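Local coordinates for protein polysaccharide deacetylase (Streptococcus pyogenes, PDB 6DQ3) that removes N-acetyl groups from the cell wall linkage unit of streptococcal rhamnopolysaccharides, acting as a zinc-dependent enzyme of carbohydrate esterase family 4, at residues A[100-105]-A[128-133]; A[134-139]-A[149-154]; A[169-174]-A[192-197]. All blocks are in the same frame, centred on the assembly; numbering follows the deposited sequence. Where two conformers were deposited one is given.

How the interactions relate
From the N terminus the three contacts follow one another in series; none nests in or crosses another. Interaction 1 closes the chain between strands 98-102 and 128-132, a loop that includes helices 104-108 and 117-124. The segment 134-139 follows H133, just beyond the second strand, and interaction 2 fastens it to helix 145-162, closing a shorter loop. Interaction 3 pairs strand 169-171 with strand 192-198 around helix 179-187. They converge on one zinc: H133 comes from interaction 1 and H137 from interaction 2, while A171 of interaction 3 accepts a hydrogen bond from H133. The backbones of T104 and G105 also bond to T134 and V135, joining interactions 1 and 2.

Interaction 1 (A[100-105]-A[128-133]); sequences NNVITG and MSFQDH. With ZN (zinc ion), chain D.
V102 bonds to segment 128-133 through both its backbone N and its O: the N donates to Q131 O (2.8 Å, 161° at the hydrogen), from above the carbonyl plane, and the O takes a weak bond from H133 N. With the bonds of N100 to S129 and Q131, this makes two neighbouring parallel strands of the deacetylase barrel, their axes turned 40° against each other. The side chains pack closely around the ladder. V102 CG2 lies at the edge of the F130 ring, 4.0 Å from F130 CB, and N100 CB approaches F130 CD1 to 3.8 Å, while helix 117-124 touches the phenyl ring from outside the pair. On the other face N101 OD1 sits 3.5 Å from Q131 CB, the two amide planes nearly perpendicular; N101 ND2 bonds to D77. The side chains are looser at the partly exposed S129, although its O still takes the bond from N100 N; here the bent Q131 side chain turns away from 100-105 and its NE2 donates to S129 OG (2.9 Å). At the zinc end I103 lies alongside H133, I103 CG1 3.7 Å from H133 CD2. The H133 ring, its CG anti to the backbone N (chi1 -155°), coordinates zinc through NE2 at 2.2 Å. Held by zinc at NE2 and by A171 O at ND1, the imidazole has its rotation fixed, consistent with a second-shell carbonyl orienting a zinc ligand.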
loop_
_atom_site.group_PDB
_atom_site.type_symbol
_atom_site.label_atom_id
_atom_site.label_comp_id
_atom_site.label_asym_id
_atom_site.label_seq_id
_atom_site.Cartn_x
_atom_site.Cartn_y
_atom_site.Cartn_z
ATOM N N ASN A 100 -3.345 1.222 3.359
ATOM C CA ASN A 100 -4.098 1.507 2.147
ATOM C C ASN A 100 -3.746 2.898 1.630
ATOM O O ASN A 100 -3.784 3.878 2.381
ATOM C CB ASN A 100 -5.605 1.414 2.371
ATOM C CG ASN A 100 -6.368 1.381 1.067
ATOM O OD1 ASN A 100 -6.387 2.362 0.323
ATOM N ND2 ASN A 100 -6.981 0.243 0.767
ATOM N N ASN A 101 -3.424 2.976 0.347
ATOM C CA ASN A 101 -3.066 4.231 -0.301
ATOM C C ASN A 101 -4.316 4.849 -0.912
ATOM O O ASN A 101 -4.908 4.287 -1.840
ATOM C CB ASN A 101 -1.976 3.948 -1.324
ATOM C CG ASN A 101 -0.754 3.322 -0.672
ATOM O OD1 ASN A 101 -0.255 3.836 0.327
ATOM N ND2 ASN A 101 -0.295 2.194 -1.202
ATOM N N VAL A 102 -4.695 6.020 -0.400
ATOM C CA VAL A 102 -6.049 6.539 -0.531
ATOM C C VAL A 102 -6.128 7.584 -1.638
ATOM O O VAL A 102 -5.306 8.511 -1.703
ATOM C CB VAL A 102 -6.543 7.139 0.797
ATOM C CG1 VAL A 102 -7.950 7.724 0.620
ATOM C CG2 VAL A 102 -6.506 6.108 1.917
ATOM N N ILE A 103 -7.146 7.443 -2.486
ATOM C CA ILE A 103 -7.514 8.445 -3.478
ATOM C C ILE A 103 -8.473 9.404 -2.780
ATOM O O ILE A 103 -9.664 9.118 -2.645
ATOM C CB ILE A 103 -8.156 7.806 -4.710
ATOM C CG1 ILE A 103 -7.244 6.719 -5.286
ATOM C CG2 ILE A 103 -8.483 8.855 -5.758
ATOM C CD1 ILE A 103 -7.906 5.867 -6.360
ATOM N N THR A 104 -7.961 10.553 -2.333
ATOM C CA THR A 104 -8.740 11.357 -1.397
ATOM C C THR A 104 -9.968 11.973 -2.053
ATOM O O THR A 104 -10.972 12.204 -1.374
ATOM C CB THR A 104 -7.872 12.444 -0.764
ATOM O OG1 THR A 104 -7.340 13.305 -1.776
ATOM C CG2 THR A 104 -6.732 11.805 0.021
ATOM N N GLY A 105 -9.916 12.240 -3.360
ATOM C CA GLY A 105 -11.058 12.844 -4.026
ATOM C C GLY A 105 -12.304 11.976 -4.001
ATOM O O GLY A 105 -13.418 12.481 -3.841
ATOM N N MET A 128 -4.413 -0.535 11.010
ATOM C CA MET A 128 -4.352 -0.101 9.623
ATOM C C MET A 128 -3.805 1.321 9.506
ATOM O O MET A 128 -4.020 2.167 10.377
ATOM C CB MET A 128 -5.733 -0.175 8.971
ATOM C CG MET A 128 -6.406 -1.531 9.078
ATOM S SD MET A 128 -5.375 -2.882 8.472
ATOM C CE MET A 128 -5.257 -3.908 9.936
ATOM N N SER A 129 -3.100 1.575 8.406
ATOM C CA SER A 129 -2.543 2.884 8.098
ATOM C C SER A 129 -3.056 3.344 6.739
ATOM O O SER A 129 -3.270 2.539 5.829
ATOM C CB SER A 129 -1.008 2.844 8.104
ATOM O OG SER A 129 -0.450 4.122 7.866
ATOM N N PHE A 130 -3.253 4.649 6.601
ATOM C CA PHE A 130 -3.826 5.211 5.386
ATOM C C PHE A 130 -2.927 6.318 4.854
ATOM O O PHE A 130 -2.778 7.373 5.479
ATOM C CB PHE A 130 -5.246 5.677 5.662
ATOM C CG PHE A 130 -6.119 4.551 6.109
ATOM C CD1 PHE A 130 -6.690 3.707 5.178
ATOM C CD2 PHE A 130 -6.296 4.282 7.454
ATOM C CE1 PHE A 130 -7.460 2.642 5.574
ATOM C CE2 PHE A 130 -7.069 3.215 7.860
ATOM C CZ PHE A 130 -7.649 2.391 6.917
ATOM N N GLN A 131 -2.323 6.051 3.707
ATOM C CA GLN A 131 -1.323 6.907 3.109
ATOM C C GLN A 131 -1.867 7.473 1.796
ATOM O O GLN A 131 -3.061 7.362 1.488
ATOM C CB GLN A 131 -0.017 6.122 2.944
ATOM C CG GLN A 131 0.537 5.548 4.260
ATOM C CD GLN A 131 0.927 6.617 5.271
ATOM O OE1 GLN A 131 1.620 7.574 4.939
ATOM N NE2 GLN A 131 0.471 6.462 6.510
ATOM N N ASP A 132 -0.985 8.099 1.021
ATOM C CA ASP A 132 -1.416 8.960 -0.070
ATOM C C ASP A 132 -1.451 8.240 -1.410
ATOM O O ASP A 132 -0.556 7.457 -1.737
ATOM C CB ASP A 132 -0.489 10.173 -0.166
ATOM C CG ASP A 132 -1.008 11.221 -1.113
ATOM O OD1 ASP A 132 -0.797 11.078 -2.334
ATOM O OD2 ASP A 132 -1.647 12.171 -0.630
ATOM N N HIS A 133 -2.507 8.519 -2.186
ATOM C CA HIS A 133 -2.621 8.031 -3.555
ATOM C C HIS A 133 -3.193 9.116 -4.464
ATOM O O HIS A 133 -3.927 8.818 -5.410
ATOM C CB HIS A 133 -3.470 6.758 -3.600
ATOM C CG HIS A 133 -3.184 5.871 -4.774
ATOM N ND1 HIS A 133 -1.929 5.741 -5.333
ATOM C CD2 HIS A 133 -3.995 5.047 -5.476
ATOM C CE1 HIS A 133 -1.986 4.887 -6.341
ATOM N NE2 HIS A 133 -3.231 4.452 -6.449
HETATM ZN ZN ZN D . -4.159 3.427 -8.135
HETATM O O HOH W 1 -5.165 2.105 -9.842
#

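Interaction 2 (A[134-139]-A[149-154]); sequences TVNHPD and TTEMKD. With ZN (zinc ion), chain D; EDO (1,2-ethanediol), chain H.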
loop_
_atom_site.group_PDB
_atom_site.type_symbol
_atom_site.label_atom_id
_atom_site.label_comp_id
_atom_site.label_asym_id
_atom_site.label_seq_id
_atom_site.Cartn_x
_atom_site.Cartn_y
_atom_site.Cartn_z
ATOM N N THR A 134 -2.851 10.379 -4.172
ATOM C CA THR A 134 -3.257 11.586 -4.886
ATOM C C THR A 134 -4.731 11.917 -4.672
ATOM O O THR A 134 -5.483 11.130 -4.084
ATOM C CB THR A 134 -2.986 11.501 -6.396
ATOM O OG1 THR A 134 -4.005 10.720 -7.031
ATOM C CG2 THR A 134 -1.611 10.920 -6.689
ATOM N N VAL A 135 -5.146 13.089 -5.155
ATOM C CA VAL A 135 -6.541 13.501 -5.040
ATOM C C VAL A 135 -7.390 12.828 -6.110
ATOM O O VAL A 135 -8.408 12.197 -5.809
ATOM C CB VAL A 135 -6.662 15.035 -5.131
ATOM C CG1 VAL A 135 -8.132 15.451 -5.038
ATOM C CG2 VAL A 135 -5.830 15.724 -4.066
ATOM N N ASN A 136 -6.984 12.943 -7.375
ATOM C CA ASN A 136 -7.807 12.515 -8.495
ATOM C C ASN A 136 -7.224 11.341 -9.274
ATOM O O ASN A 136 -7.817 10.929 -10.275
ATOM C CB ASN A 136 -8.039 13.708 -9.433
ATOM C CG ASN A 136 -8.810 14.838 -8.759
ATOM O OD1 ASN A 136 -9.979 14.676 -8.394
ATOM N ND2 ASN A 136 -8.162 15.991 -8.601
ATOM N N HIS A 137 -6.097 10.778 -8.832
ATOM C CA HIS A 137 -5.476 9.622 -9.473
ATOM C C HIS A 137 -5.087 9.905 -10.920
ATOM O O HIS A 137 -5.348 9.078 -11.805
ATOM C CB HIS A 137 -6.427 8.421 -9.406
ATOM C CG HIS A 137 -5.746 7.086 -9.461
ATOM N ND1 HIS A 137 -5.560 6.390 -10.637
ATOM C CD2 HIS A 137 -5.247 6.299 -8.478
ATOM C CE1 HIS A 137 -4.955 5.243 -10.378
ATOM N NE2 HIS A 137 -4.756 5.163 -9.075
ATOM N N PRO A 138 -4.441 11.035 -11.201
ATOM C CA PRO A 138 -3.900 11.256 -12.543
ATOM C C PRO A 138 -2.622 10.461 -12.767
ATOM O O PRO A 138 -1.991 9.960 -11.834
ATOM C CB PRO A 138 -3.605 12.759 -12.560
ATOM C CG PRO A 138 -3.188 13.034 -11.135
ATOM C CD PRO A 138 -4.111 12.151 -10.289
ATOM N N ASP A 139 -2.252 10.351 -14.041
ATOM C CA ASP A 139 -0.881 9.999 -14.413
ATOM C C ASP A 139 -0.005 11.196 -14.058
ATOM O O ASP A 139 0.025 12.197 -14.780
ATOM C CB ASP A 139 -0.804 9.643 -15.893
ATOM C CG ASP A 139 0.610 9.318 -16.352
ATOM O OD1 ASP A 139 1.572 9.559 -15.597
ATOM O OD2 ASP A 139 0.756 8.801 -17.479
ATOM N N THR A 149 2.329 18.949 -7.735
ATOM C CA THR A 149 2.387 19.453 -6.369
ATOM C C THR A 149 0.997 19.457 -5.738
ATOM O O THR A 149 0.804 18.942 -4.631
ATOM C CB THR A 149 3.008 20.850 -6.354
ATOM O OG1 THR A 149 4.298 20.817 -6.984
ATOM C CG2 THR A 149 3.171 21.353 -4.930
ATOM N N THR A 150 0.005 20.004 -6.446
ATOM C CA THR A 150 -1.357 20.044 -5.915
ATOM C C THR A 150 -1.879 18.640 -5.630
ATOM O O THR A 150 -2.426 18.376 -4.553
ATOM C CB THR A 150 -2.278 20.772 -6.898
ATOM O OG1 THR A 150 -1.802 22.108 -7.102
ATOM C CG2 THR A 150 -3.716 20.819 -6.380
ATOM N N GLU A 151 -1.714 17.721 -6.584
ATOM C CA GLU A 151 -2.262 16.376 -6.428
ATOM C C GLU A 151 -1.637 15.647 -5.246
ATOM O O GLU A 151 -2.312 14.878 -4.552
ATOM C CB GLU A 151 -2.049 15.578 -7.712
ATOM C CG GLU A 151 -2.999 15.945 -8.836
ATOM C CD GLU A 151 -4.408 15.431 -8.595
ATOM O OE1 GLU A 151 -4.595 14.545 -7.733
ATOM O OE2 GLU A 151 -5.333 15.913 -9.275
ATOM N N MET A 152 -0.347 15.866 -5.003
ATOM C CA MET A 152 0.343 15.185 -3.920
ATOM C C MET A 152 0.231 15.932 -2.599
ATOM O O MET A 152 0.312 15.308 -1.534
ATOM C CB MET A 152 1.821 14.998 -4.277
ATOM C CG MET A 152 2.069 13.921 -5.332
ATOM S SD MET A 152 3.824 13.553 -5.560
ATOM C CE MET A 152 4.268 14.768 -6.807
ATOM N N LYS A 153 0.048 17.251 -2.646
ATOM C CA LYS A 153 -0.005 18.067 -1.439
ATOM C C LYS A 153 -1.408 18.144 -0.852
ATOM O O LYS A 153 -1.586 17.969 0.357
ATOM C CB LYS A 153 0.489 19.487 -1.735
ATOM C CG LYS A 153 0.340 20.457 -0.565
ATOM C CD LYS A 153 0.803 21.858 -0.946
ATOM C CE LYS A 153 1.062 22.726 0.280
ATOM N NZ LYS A 153 -0.113 22.793 1.189
ATOM N N ASP A 154 -2.405 18.444 -1.689
ATOM C CA ASP A 154 -3.759 18.639 -1.184
ATOM C C ASP A 154 -4.315 17.355 -0.583
ATOM O O ASP A 154 -5.112 17.406 0.360
ATOM C CB ASP A 154 -4.680 19.130 -2.302
ATOM C CG ASP A 154 -4.443 20.582 -2.673
ATOM O OD1 ASP A 154 -3.605 21.253 -2.032
ATOM O OD2 ASP A 154 -5.111 21.053 -3.617
HETATM ZN ZN ZN D . -4.159 3.427 -8.135
HETATM C C1 EDO H . -13.778 11.931 -7.436
HETATM O O1 EDO H . -15.012 11.967 -8.159
HETATM C C2 EDO H . -12.769 12.866 -8.095
HETATM O O2 EDO H . -11.615 12.937 -7.257
HETATM O O HOH W 1 -5.165 2.105 -9.842
#
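A polar contact anchors the loop after strand 128-132 to helix 145-162: the carboxylate of E151 receives the loop's N-H groups. N136 N donates to E151 OE1 over 2.9 Å, nearly straight (164°) and on the syn lone pair. V135 N reaches the same oxygen at 3.0 Å, but weakly. The other oxygen, OE2, is met on its syn side by N136 ND2 at 2.9 Å, in the plane of the N136 amide, which stands 69° from the carboxylate. A bend at chi2 (-73°) carries the E151 carboxylate to the loop, where P138 CG packs 3.7 Å from E151 CD, the two side chains coming from opposite directions. This loop carries the His-x-x-x-His zinc motif of carbohydrate esterase family 4, running from H133 to H137. T134 OG1 accepts from H137 N (2.8 Å), an ST motif; the H137 side chain starts away from the helix, and its NE2 binds zinc at 2.1 Å. At the more exposed margin V135 CG2 rests 4.0 Å from D154 CB. N136 OD1, the other end of the amide that meets E151, accepts from O2 of an ethanediol molecule, probably left by the crystallisation liquor.

Interaction 3 (A[169-174]-A[192-197]); sequences AIAYPS and LGVTTN. With ACT (acetate ion), chain C.
A171 CB presses on V194 CG2 at 3.4 Å, closer than usual for two carbons. With V194 CG1 anti to the carbonyl carbon (chi1 -66°), CG2 is left between the backbone N and the carbonyl carbon; V194 CG2 also lies 3.6 Å from I170 O. Both residues belong to a beta-alpha-beta unit, strand 169-171, helix 179-187 and strand 192-198, whose parallel strands form part of the deacetylase barrel. A169 and L192 meet on the same face through their CB atoms, and W73 of strand 71-77 packs against L192 and V194 there. In the ladder I170 N donates to L192 O, and V194 N donates to I170 O at 2.9 Å, nearly along the C=O axis. On the face of I170, G193 has no side chain and the Y172 hydroxyl takes the space beside it, Y172 OH 4.1 Å from G193 CA; that hydroxyl is bonded to L208 O. With CG beside its own backbone N, the tyrosine ring folds back along the ladder, between the strand and helix 179-187. Past A171 the strands part: Y172 N to V194 O is a weak bond, and water 2 bridges the widening gap by donating to Y172 O (2.8 Å) and V194 O (2.9 Å). The loop thus opened reaches the active site, where S174 probably contributes the backbone part of an oxyanion site. T196 CG2 approaches the acetate methyl, and S174 N donates to acetate OXT, 2.6 Å away and almost exactly straight at 177°.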
loop_
_atom_site.group_PDB
_atom_site.type_symbol
_atom_site.label_atom_id
_atom_site.label_comp_id
_atom_site.label_asym_id
_atom_site.label_seq_id
_atom_site.Cartn_x
_atom_site.Cartn_y
_atom_site.Cartn_z
ATOM N N ALA A 169 3.864 8.447 3.316
ATOM C CA ALA A 169 4.089 7.569 2.179
ATOM C C ALA A 169 3.107 7.877 1.063
ATOM O O ALA A 169 1.959 8.259 1.309
ATOM C CB ALA A 169 3.958 6.088 2.587
ATOM N N ILE A 170 3.571 7.695 -0.174
ATOM C CA ILE A 170 2.738 7.870 -1.356
ATOM C C ILE A 170 2.940 6.672 -2.274
ATOM O O ILE A 170 4.033 6.098 -2.352
ATOM C CB ILE A 170 3.056 9.196 -2.096
ATOM C CG1 ILE A 170 2.156 9.368 -3.324
ATOM C CG2 ILE A 170 4.532 9.239 -2.487
ATOM C CD1 ILE A 170 2.290 10.718 -4.000
ATOM N N ALA A 171 1.859 6.271 -2.941
ATOM C CA ALA A 171 1.911 5.330 -4.056
ATOM C C ALA A 171 1.537 6.098 -5.319
ATOM O O ALA A 171 0.467 6.709 -5.374
ATOM C CB ALA A 171 0.956 4.151 -3.842
ATOM N N TYR A 172 2.411 6.084 -6.321
ATOM C CA TYR A 172 2.141 6.832 -7.551
ATOM C C TYR A 172 1.088 6.106 -8.380
ATOM O O TYR A 172 1.190 4.886 -8.567
ATOM C CB TYR A 172 3.425 7.017 -8.361
ATOM C CG TYR A 172 4.538 7.563 -7.506
ATOM C CD1 TYR A 172 4.437 8.823 -6.935
ATOM C CD2 TYR A 172 5.666 6.806 -7.230
ATOM C CE1 TYR A 172 5.421 9.312 -6.127
ATOM C CE2 TYR A 172 6.666 7.295 -6.428
ATOM C CZ TYR A 172 6.537 8.548 -5.875
ATOM O OH TYR A 172 7.527 9.046 -5.069
ATOM N N PRO A 173 0.062 6.804 -8.876
ATOM C CA PRO A 173 -0.963 6.125 -9.679
ATOM C C PRO A 173 -0.355 5.409 -10.874
ATOM O O PRO A 173 0.408 5.989 -11.654
ATOM C CB PRO A 173 -1.901 7.263 -10.100
ATOM C CG PRO A 173 -1.786 8.245 -8.966
ATOM C CD PRO A 173 -0.326 8.190 -8.553
ATOM N N SER A 174 -0.694 4.129 -10.998
ATOM C CA SER A 174 -0.223 3.257 -12.071
ATOM C C SER A 174 1.294 3.108 -12.078
ATOM O O SER A 174 1.873 2.633 -13.062
ATOM C CB SER A 174 -0.725 3.763 -13.428
ATOM O OG SER A 174 -2.143 3.750 -13.458
ATOM N N LEU A 192 8.519 8.042 2.150
ATOM C CA LEU A 192 8.499 6.799 1.398
ATOM C C LEU A 192 7.628 6.956 0.163
ATOM O O LEU A 192 6.619 7.667 0.177
ATOM C CB LEU A 192 7.943 5.637 2.233
ATOM C CG LEU A 192 8.721 5.227 3.479
ATOM C CD1 LEU A 192 7.910 4.199 4.272
ATOM C CD2 LEU A 192 10.087 4.681 3.121
ATOM N N GLY A 193 8.020 6.268 -0.906
ATOM C CA GLY A 193 7.235 6.212 -2.120
ATOM C C GLY A 193 7.316 4.824 -2.717
ATOM O O GLY A 193 8.392 4.220 -2.729
ATOM N N VAL A 194 6.193 4.293 -3.195
ATOM C CA VAL A 194 6.147 2.942 -3.740
ATOM C C VAL A 194 5.701 2.993 -5.192
ATOM O O VAL A 194 4.826 3.781 -5.565
ATOM C CB VAL A 194 5.229 2.006 -2.919
ATOM C CG1 VAL A 194 5.827 1.790 -1.535
ATOM C CG2 VAL A 194 3.818 2.543 -2.828
ATOM N N THR A 195 6.303 2.130 -6.001
ATOM C CA THR A 195 6.089 2.042 -7.431
ATOM C C THR A 195 5.366 0.730 -7.740
ATOM O O THR A 195 4.924 0.013 -6.834
ATOM C CB THR A 195 7.431 2.109 -8.155
ATOM O OG1 THR A 195 8.114 0.864 -7.961
ATOM C CG2 THR A 195 8.290 3.251 -7.605
ATOM N N THR A 196 5.278 0.397 -9.028
ATOM C CA THR A 196 4.859 -0.935 -9.447
ATOM C C THR A 196 6.008 -1.740 -10.056
ATOM O O THR A 196 5.765 -2.763 -10.706
ATOM C CB THR A 196 3.678 -0.864 -10.427
ATOM O OG1 THR A 196 4.032 -0.118 -11.598
ATOM C CG2 THR A 196 2.460 -0.217 -9.758
ATOM N N ASN A 197 7.256 -1.291 -9.872
ATOM C CA ASN A 197 8.418 -2.060 -10.307
ATOM C C ASN A 197 8.522 -3.336 -9.474
ATOM O O ASN A 197 8.595 -3.272 -8.243
ATOM C CB ASN A 197 9.701 -1.238 -10.163
ATOM C CG ASN A 197 9.676 0.054 -10.970
ATOM O OD1 ASN A 197 9.010 0.154 -11.998
ATOM N ND2 ASN A 197 10.420 1.050 -10.502
HETATM C C ACT C . -2.074 1.977 -8.627
HETATM O O ACT C . -2.937 1.345 -7.986
HETATM O OXT ACT C . -2.252 3.045 -9.243
HETATM C CH3 ACT C . -0.744 1.413 -8.633
HETATM O O HOH W 2 2.806 2.839 -7.432
#